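Alanine dehydrogenase/pyridine nucleotide transhydrogenase (Mycobacterium smegmatis str. MC2 155, PDB 3P2Y) probably catalyses, as the alpha 1 subunit of a pyridine nucleotide transhydrogenase, hydride transfer between NADH and NADP coupled to proton movement across the membrane. Local coordinates at residues A[144-149]-A[347-352]; A[150-155]-A[337-342]; A[39-44]-A[65-70]. All coordinates share one frame; numbering follows the deposited sequence. Where two conformers were deposited one is given.

Contact 1: residues A[144-149]-A[347-352]. With CA (calcium ion), chain D.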
loop_
_atom_site.group_PDB
_atom_site.type_symbol
_atom_site.label_atom_id
_atom_site.label_comp_id
_atom_site.label_asym_id
_atom_site.label_seq_id
_atom_site.Cartn_x
_atom_site.Cartn_y
_atom_site.Cartn_z
ATOM N N GLN A 144 28.785 -11.340 -3.722
ATOM C CA GLN A 144 27.857 -10.301 -3.216
ATOM C C GLN A 144 26.899 -9.755 -4.270
ATOM O O GLN A 144 25.711 -9.542 -3.992
ATOM C CB GLN A 144 28.636 -9.126 -2.631
ATOM C CG GLN A 144 29.185 -9.392 -1.282
ATOM C CD GLN A 144 29.663 -8.112 -0.642
ATOM O OE1 GLN A 144 30.609 -7.468 -1.127
ATOM N NE2 GLN A 144 28.988 -7.706 0.425
ATOM N N THR A 145 27.400 -9.562 -5.483
ATOM C CA THR A 145 26.574 -9.011 -6.562
ATOM C C THR A 145 25.604 -10.033 -7.183
ATOM O O THR A 145 24.766 -9.661 -8.019
ATOM C CB THR A 145 27.451 -8.440 -7.712
ATOM O OG1 THR A 145 28.247 -9.485 -8.251
ATOM C CG2 THR A 145 28.363 -7.318 -7.214
ATOM N N MET A 146 25.716 -11.299 -6.768
ATOM C CA MET A 146 24.961 -12.430 -7.358
ATOM C C MET A 146 23.867 -12.937 -6.440
ATOM O O MET A 146 23.236 -13.953 -6.740
ATOM C CB MET A 146 25.910 -13.621 -7.670
ATOM C CG MET A 146 26.991 -13.277 -8.643
ATOM S SD MET A 146 28.320 -14.530 -8.573
ATOM C CE MET A 146 29.649 -13.535 -9.269
ATOM N N ASP A 147 23.628 -12.233 -5.328
ATOM C CA ASP A 147 22.758 -12.769 -4.288
ATOM C C ASP A 147 21.291 -12.452 -4.593
ATOM O O ASP A 147 20.741 -11.442 -4.120
ATOM C CB ASP A 147 23.149 -12.181 -2.928
ATOM C CG ASP A 147 22.418 -12.835 -1.765
ATOM O OD1 ASP A 147 21.450 -13.605 -1.968
ATOM O OD2 ASP A 147 22.821 -12.547 -0.607
ATOM N N ALA A 148 20.679 -13.313 -5.401
ATOM C CA ALA A 148 19.261 -13.148 -5.767
ATOM C C ALA A 148 18.280 -13.316 -4.605
ATOM O O ALA A 148 17.237 -12.644 -4.553
ATOM C CB ALA A 148 18.909 -14.126 -6.917
ATOM N N LEU A 149 18.553 -14.255 -3.701
ATOM C CA LEU A 149 17.697 -14.372 -2.523
ATOM C C LEU A 149 17.612 -13.012 -1.792
ATOM O O LEU A 149 16.503 -12.578 -1.429
ATOM C CB LEU A 149 18.156 -15.516 -1.584
ATOM C CG LEU A 149 17.894 -16.930 -2.131
ATOM C CD1 LEU A 149 18.669 -17.939 -1.269
ATOM C CD2 LEU A 149 16.386 -17.276 -2.253
ATOM N N VAL A 347 21.760 -12.466 -11.934
ATOM C CA VAL A 347 21.938 -13.541 -12.930
ATOM C C VAL A 347 23.107 -13.225 -13.886
ATOM O O VAL A 347 23.963 -14.112 -14.207
ATOM C CB VAL A 347 20.600 -13.780 -13.694
ATOM C CG1 VAL A 347 20.863 -14.573 -14.987
ATOM C CG2 VAL A 347 19.629 -14.556 -12.745
ATOM N N THR A 348 23.195 -11.977 -14.324
ATOM C CA THR A 348 24.276 -11.642 -15.274
ATOM C C THR A 348 25.649 -11.607 -14.617
ATOM O O THR A 348 26.665 -11.872 -15.278
ATOM C CB THR A 348 24.003 -10.372 -16.093
ATOM O OG1 THR A 348 23.789 -9.269 -15.209
ATOM C CG2 THR A 348 22.752 -10.574 -16.946
ATOM N N ALA A 349 25.689 -11.318 -13.311
ATOM C CA ALA A 349 26.965 -11.359 -12.606
ATOM C C ALA A 349 27.470 -12.814 -12.583
ATOM O O ALA A 349 28.678 -13.054 -12.744
ATOM C CB ALA A 349 26.832 -10.745 -11.170
ATOM N N LEU A 350 26.571 -13.774 -12.361
ATOM C CA LEU A 350 26.966 -15.185 -12.391
ATOM C C LEU A 350 27.336 -15.575 -13.815
ATOM O O LEU A 350 28.339 -16.258 -14.044
ATOM C CB LEU A 350 25.840 -16.101 -11.903
ATOM C CG LEU A 350 26.100 -17.613 -12.069
ATOM C CD1 LEU A 350 27.305 -18.018 -11.200
ATOM C CD2 LEU A 350 24.867 -18.451 -11.712
ATOM N N LEU A 351 26.520 -15.154 -14.771
ATOM C CA LEU A 351 26.756 -15.511 -16.163
ATOM C C LEU A 351 28.156 -15.047 -16.604
ATOM O O LEU A 351 28.864 -15.778 -17.335
ATOM C CB LEU A 351 25.672 -14.885 -17.049
ATOM C CG LEU A 351 25.867 -15.033 -18.570
ATOM C CD1 LEU A 351 25.898 -16.526 -18.970
ATOM C CD2 LEU A 351 24.758 -14.251 -19.331
ATOM N N ASP A 352 28.573 -13.868 -16.141
ATOM C CA ASP A 352 29.888 -13.325 -16.508
ATOM C C ASP A 352 31.022 -14.244 -16.053
ATOM O O ASP A 352 32.090 -14.265 -16.695
ATOM C CB ASP A 352 30.119 -11.905 -15.945
ATOM C CG ASP A 352 29.315 -10.822 -16.683
ATOM O OD1 ASP A 352 28.764 -11.072 -17.781
ATOM O OD2 ASP A 352 29.231 -9.704 -16.143
HETATM CA CA CA D . 34.059 -13.942 -17.880
HETATM O O HOH W 1 32.785 -12.644 -19.246
HETATM O O HOH W 2 35.060 -15.570 -16.449
#

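Contact 2: residues A[150-155]-A[337-342]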
loop_
_atom_site.group_PDB
_atom_site.type_symbol
_atom_site.label_atom_id
_atom_site.label_comp_id
_atom_site.label_asym_id
_atom_site.label_seq_id
_atom_site.Cartn_x
_atom_site.Cartn_y
_atom_site.Cartn_z
ATOM N N SER A 150 18.745 -12.318 -1.640
ATOM C CA SER A 150 18.769 -11.017 -0.950
ATOM C C SER A 150 18.059 -9.914 -1.742
ATOM O O SER A 150 17.296 -9.118 -1.182
ATOM C CB SER A 150 20.217 -10.603 -0.645
ATOM O OG SER A 150 20.305 -9.262 -0.225
ATOM N N SER A 151 18.304 -9.844 -3.051
ATOM C CA SER A 151 17.664 -8.729 -3.795
ATOM C C SER A 151 16.142 -8.857 -3.766
ATOM O O SER A 151 15.435 -7.860 -3.602
ATOM C CB SER A 151 18.177 -8.608 -5.245
ATOM O OG SER A 151 17.785 -9.704 -6.060
ATOM N N GLN A 152 15.651 -10.087 -3.914
ATOM C CA GLN A 152 14.202 -10.335 -3.859
ATOM C C GLN A 152 13.643 -10.106 -2.460
ATOM O O GLN A 152 12.509 -9.590 -2.299
ATOM C CB GLN A 152 13.845 -11.724 -4.398
ATOM C CG GLN A 152 14.367 -11.923 -5.849
ATOM C CD GLN A 152 13.955 -10.780 -6.801
ATOM O OE1 GLN A 152 12.819 -10.732 -7.238
ATOM N NE2 GLN A 152 14.888 -9.882 -7.135
ATOM N N ALA A 153 14.430 -10.467 -1.449
ATOM C CA ALA A 153 13.987 -10.263 -0.057
ATOM C C ALA A 153 13.913 -8.771 0.266
ATOM O O ALA A 153 13.024 -8.348 1.029
ATOM C CB ALA A 153 14.955 -11.003 0.919
ATOM N N ASN A 154 14.824 -7.962 -0.295
ATOM C CA ASN A 154 14.739 -6.488 -0.130
ATOM C C ASN A 154 13.428 -5.960 -0.659
ATOM O O ASN A 154 12.760 -5.155 -0.003
ATOM C CB ASN A 154 15.874 -5.755 -0.858
ATOM C CG ASN A 154 16.970 -5.323 0.056
ATOM O OD1 ASN A 154 16.728 -4.684 1.097
ATOM N ND2 ASN A 154 18.226 -5.625 -0.344
ATOM N N VAL A 155 13.047 -6.409 -1.853
ATOM C CA VAL A 155 11.754 -5.973 -2.400
ATOM C C VAL A 155 10.611 -6.430 -1.466
ATOM O O VAL A 155 9.672 -5.662 -1.211
ATOM C CB VAL A 155 11.512 -6.506 -3.826
ATOM C CG1 VAL A 155 10.078 -6.102 -4.316
ATOM C CG2 VAL A 155 12.610 -5.953 -4.800
ATOM N N GLU A 337 9.269 -4.428 -11.912
ATOM C CA GLU A 337 10.350 -3.862 -12.710
ATOM C C GLU A 337 11.617 -3.844 -11.879
ATOM O O GLU A 337 12.661 -4.362 -12.332
ATOM C CB GLU A 337 10.067 -2.455 -13.245
ATOM C CG GLU A 337 11.394 -1.866 -13.800
ATOM C CD GLU A 337 11.272 -0.581 -14.599
ATOM O OE1 GLU A 337 10.185 -0.031 -14.746
ATOM O OE2 GLU A 337 12.341 -0.129 -15.087
ATOM N N HIS A 338 11.568 -3.266 -10.682
ATOM C CA HIS A 338 12.819 -3.280 -9.887
ATOM C C HIS A 338 13.189 -4.660 -9.345
ATOM O O HIS A 338 14.372 -4.972 -9.274
ATOM C CB HIS A 338 12.845 -2.216 -8.787
ATOM C CG HIS A 338 13.215 -0.852 -9.277
ATOM N ND1 HIS A 338 12.909 0.293 -8.569
ATOM C CD2 HIS A 338 13.867 -0.442 -10.395
ATOM C CE1 HIS A 338 13.358 1.349 -9.227
ATOM N NE2 HIS A 338 13.951 0.931 -10.334
ATOM N N ALA A 339 12.205 -5.505 -9.013
ATOM C CA ALA A 339 12.557 -6.890 -8.627
ATOM C C ALA A 339 13.299 -7.557 -9.799
ATOM O O ALA A 339 14.348 -8.197 -9.598
ATOM C CB ALA A 339 11.290 -7.698 -8.225
ATOM N N SER A 340 12.788 -7.394 -11.023
ATOM C CA SER A 340 13.443 -8.044 -12.176
ATOM C C SER A 340 14.774 -7.433 -12.512
ATOM O O SER A 340 15.667 -8.140 -12.964
ATOM C CB SER A 340 12.580 -7.999 -13.439
ATOM O OG SER A 340 11.333 -8.615 -13.176
ATOM N N GLU A 341 14.898 -6.119 -12.365
ATOM C CA GLU A 341 16.183 -5.469 -12.702
ATOM C C GLU A 341 17.286 -5.930 -11.771
ATOM O O GLU A 341 18.377 -6.252 -12.236
ATOM C CB GLU A 341 16.045 -3.951 -12.661
ATOM C CG GLU A 341 17.337 -3.204 -13.013
ATOM C CD GLU A 341 17.154 -1.688 -12.900
ATOM O OE1 GLU A 341 16.121 -1.186 -13.374
ATOM O OE2 GLU A 341 18.043 -1.001 -12.339
ATOM N N LEU A 342 17.011 -5.963 -10.473
ATOM C CA LEU A 342 18.010 -6.419 -9.510
ATOM C C LEU A 342 18.378 -7.889 -9.759
ATOM O O LEU A 342 19.565 -8.235 -9.756
ATOM C CB LEU A 342 17.498 -6.228 -8.089
ATOM C CG LEU A 342 17.310 -4.742 -7.732
ATOM C CD1 LEU A 342 16.659 -4.667 -6.362
ATOM C CD2 LEU A 342 18.620 -3.966 -7.753
#

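Contact 3: residues A[39-44]-A[65-70]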
loop_
_atom_site.group_PDB
_atom_site.type_symbol
_atom_site.label_atom_id
_atom_site.label_comp_id
_atom_site.label_asym_id
_atom_site.label_seq_id
_atom_site.Cartn_x
_atom_site.Cartn_y
_atom_site.Cartn_z
ATOM N N ALA A 39 13.399 -12.536 -16.233
ATOM C CA ALA A 39 14.784 -12.726 -15.744
ATOM C C ALA A 39 15.749 -11.638 -16.198
ATOM O O ALA A 39 16.672 -11.332 -15.471
ATOM C CB ALA A 39 15.338 -14.112 -16.125
ATOM N N LEU A 40 15.542 -11.076 -17.392
ATOM C CA LEU A 40 16.318 -9.908 -17.806
ATOM C C LEU A 40 15.370 -8.782 -18.183
ATOM O O LEU A 40 14.335 -9.028 -18.809
ATOM C CB LEU A 40 17.211 -10.231 -19.021
ATOM C CG LEU A 40 18.263 -11.335 -18.874
ATOM C CD1 LEU A 40 19.046 -11.426 -20.192
ATOM C CD2 LEU A 40 19.222 -11.047 -17.667
ATOM N N VAL A 41 15.733 -7.550 -17.793
ATOM C CA VAL A 41 14.994 -6.359 -18.187
ATOM C C VAL A 41 15.719 -5.712 -19.359
ATOM O O VAL A 41 16.922 -5.947 -19.549
ATOM C CB VAL A 41 14.887 -5.314 -17.009
ATOM C CG1 VAL A 41 14.059 -5.915 -15.848
ATOM C CG2 VAL A 41 16.270 -4.868 -16.528
ATOM N N PRO A 42 15.019 -4.869 -20.127
ATOM C CA PRO A 42 15.640 -4.274 -21.316
ATOM C C PRO A 42 16.985 -3.573 -21.070
ATOM O O PRO A 42 17.900 -3.726 -21.879
ATOM C CB PRO A 42 14.561 -3.290 -21.809
ATOM C CG PRO A 42 13.256 -4.030 -21.441
ATOM C CD PRO A 42 13.601 -4.467 -20.006
ATOM N N LYS A 43 17.135 -2.846 -19.958
ATOM C CA LYS A 43 18.419 -2.156 -19.678
ATOM C C LYS A 43 19.599 -3.112 -19.569
ATOM O O LYS A 43 20.721 -2.758 -19.955
ATOM C CB LYS A 43 18.369 -1.320 -18.373
ATOM C CG LYS A 43 17.499 -0.083 -18.435
ATOM C CD LYS A 43 17.418 0.520 -17.010
ATOM C CE LYS A 43 16.381 1.640 -16.944
ATOM N NZ LYS A 43 16.576 2.424 -15.698
ATOM N N VAL A 44 19.347 -4.320 -19.058
ATOM C CA VAL A 44 20.398 -5.318 -18.888
ATOM C C VAL A 44 20.646 -6.020 -20.209
ATOM O O VAL A 44 21.787 -6.261 -20.601
ATOM C CB VAL A 44 20.041 -6.321 -17.724
ATOM C CG1 VAL A 44 21.046 -7.484 -17.638
ATOM C CG2 VAL A 44 20.006 -5.554 -16.370
ATOM N N ALA A 65 5.876 -6.952 -16.105
ATOM C CA ALA A 65 6.610 -5.785 -15.612
ATOM C C ALA A 65 6.325 -4.519 -16.450
ATOM O O ALA A 65 6.954 -3.486 -16.260
ATOM C CB ALA A 65 8.137 -6.084 -15.542
ATOM N N LEU A 66 5.355 -4.629 -17.356
ATOM C CA LEU A 66 4.898 -3.531 -18.230
ATOM C C LEU A 66 5.886 -3.085 -19.318
ATOM O O LEU A 66 5.772 -1.957 -19.838
ATOM C CB LEU A 66 4.350 -2.342 -17.405
ATOM C CG LEU A 66 3.296 -2.753 -16.363
ATOM C CD1 LEU A 66 2.728 -1.551 -15.560
ATOM C CD2 LEU A 66 2.176 -3.529 -17.022
ATOM N N PHE A 67 6.821 -3.969 -19.686
ATOM C CA PHE A 67 7.731 -3.755 -20.824
ATOM C C PHE A 67 7.043 -4.270 -22.080
ATOM O O PHE A 67 6.147 -5.127 -21.978
ATOM C CB PHE A 67 9.022 -4.531 -20.639
ATOM C CG PHE A 67 9.844 -4.046 -19.477
ATOM C CD1 PHE A 67 10.178 -2.703 -19.390
ATOM C CD2 PHE A 67 10.246 -4.924 -18.469
ATOM C CE1 PHE A 67 10.932 -2.227 -18.312
ATOM C CE2 PHE A 67 11.013 -4.450 -17.398
ATOM C CZ PHE A 67 11.341 -3.118 -17.333
ATOM N N SER A 68 7.450 -3.781 -23.251
ATOM C CA SER A 68 6.907 -4.344 -24.503
ATOM C C SER A 68 7.970 -5.127 -25.255
ATOM O O SER A 68 9.176 -5.023 -24.964
ATOM C CB SER A 68 6.375 -3.222 -25.403
ATOM O OG SER A 68 7.478 -2.404 -25.739
ATOM N N ASP A 69 7.545 -5.890 -26.267
ATOM C CA ASP A 69 8.500 -6.583 -27.129
ATOM C C ASP A 69 9.405 -5.527 -27.772
ATOM O O ASP A 69 10.611 -5.751 -27.938
ATOM C CB ASP A 69 7.770 -7.338 -28.251
ATOM C CG ASP A 69 7.135 -8.645 -27.788
ATOM O OD1 ASP A 69 7.167 -8.969 -26.582
ATOM O OD2 ASP A 69 6.550 -9.328 -28.659
ATOM N N ALA A 70 8.821 -4.369 -28.137
ATOM C CA ALA A 70 9.628 -3.298 -28.765
ATOM C C ALA A 70 10.739 -2.803 -27.836
ATOM O O ALA A 70 11.816 -2.472 -28.308
ATOM C CB ALA A 70 8.752 -2.124 -29.239
#

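Contact 1: residues A[144-149]-A[347-352]
The apolar part of this contact is carried by M146, whose side chain lies along one turn of helix 336-354. Its CG rests on the methyl of A349, 3.6 Å from A349 CB, while SD runs past L350, 4.4 Å from L350 CB. The chain is extended beyond CG (chi2 163°, chi3 -158°), which carries CE on to a point 3.6 Å from the backbone O of A349. L353 and I368 also pack on M146, and I137 touches it from a loop. T145 approaches the same methyl with its hydroxyl, OG1 lying 3.5 Å from A349 CB.

In the fold, the turn that leads into helix 148-167 packs here on the C-terminal half of helix 336-354. D147 is the N-cap of the first helix: its OD1 accepts the N-H of S150.

No hydrogen bond joins the two segments; the polar links lie beside the packing. The backbone O of T145 accepts a hydrogen bond from the side-chain amide (ND2) of N346. Near the C-terminal end of helix 336-354, the backbone O of D352 binds a calcium ion at 2.3 Å, together with L355 O and two waters, and the D352 carboxylate forms a salt bridge with R51.

Contact 2: residues A[150-155]-A[337-342]
Two long helices, 148-167 and 336-354, run antiparallel through the buried middle of the chain, their short segments at 164° and the axes 9.3 Å apart. They pair sequence from both family regions, 150-155 from the N-terminal and 337-342 from the C-terminal one. CB of S151 and the methyl of A339 lie at the interface: S151 CB meets CB of L342 at 3.8 Å, and V155 CG2 lies 3.9 Å from A339 CA.

Q152 reaches across the pair. Its chain bends at chi2 (-51°), and the amide ends up facing across to helix 336-354. NE2 donates to the backbone O of A339 at 3.0 Å, and to the OG of S151 at 3.1 Å in a nearly straight bond within the amide plane. OE1 packs against CB of A339, 3.5 Å away; S151 OG is also joined to N346. The second subunit also reaches helix 336-354: its R170 is salt-bridged to E337, and its F171 N is hydrogen-bonded to H338 ND1.

Bonds on both arms fix the rotation of the Q152 carboxamide. A339 O and S151 OG satisfy NE2, but OE1 is satisfied by R37, from outside the helix pair, which thus depends on a third element for one end of its amide.

Contact 3: residues A[39-44]-A[65-70]
A proline-on-phenylalanine CH-pi contact joins two loop-to-helix junctions within the N-terminal family region: V41 and P42, where helix 42-50 begins, meet F67, in the loop that leads to helix 69-74. P42 sets its CD over the centre of the F67 ring, 3.5 Å from the centroid and only 5° off the ring normal. CG of P42 lies over the CG-CD1 side of the ring, 3.9 Å from F67 CD1, so the CD-CG edge of the pyrrolidine faces the ring, and N and CB stand farther off. On the opposite face is the backbone O of A65, two residues earlier in F67's own loop, 4.2 Å above the plane.

V41 adds a second, oblique touch near the far end of the ring. With CG1 anti to its carbonyl carbon (chi1 -64°), that methyl comes to the CE2 corner, CG1 lying 3.7 Å from F67 CE2. The same methyl also packs on S340 of helix 336-354, while the F67 ring reaches E337 of that helix.

Both loops end in helix starts. V41 is the N-cap residue of helix 42-50, and its backbone O accepts the N-H of V44 at 3.0 Å; S68 caps helix 69-74 through its side chain. Y72 of the latter helix touches both P42 and F67, and its hydroxyl is hydrogen-bonded to L40 O.

The contact rests on dispersion and on the attraction between the C-H bonds of P42 CD, probably slightly polarised by the adjacent ring nitrogen, and the pi cloud of F67. With no hydrogen bond crossing between the segments, their direct hold on each other is one of shape and apolar fit.

Overall arrangement
Contacts 1 and 2 pair helix 336-354 with helix 148-167 and with the turn that leads into it: contact 2 is wholly buried near the middle of the chain, contact 1 partly buried just before the first helix starts. Contact 3, also partly buried and farther from the centre, joins two loops of the N-terminal region, yet meets the same helix 336-354, through S340 and E337 of contact 2 and T348 of contact 1. Chemistry follows position. The buried helix pair combines apolar packing with a bridging amide, whereas the two outer contacts have no hydrogen bond between their segments and depend on a methionine and on a proline over an aromatic face.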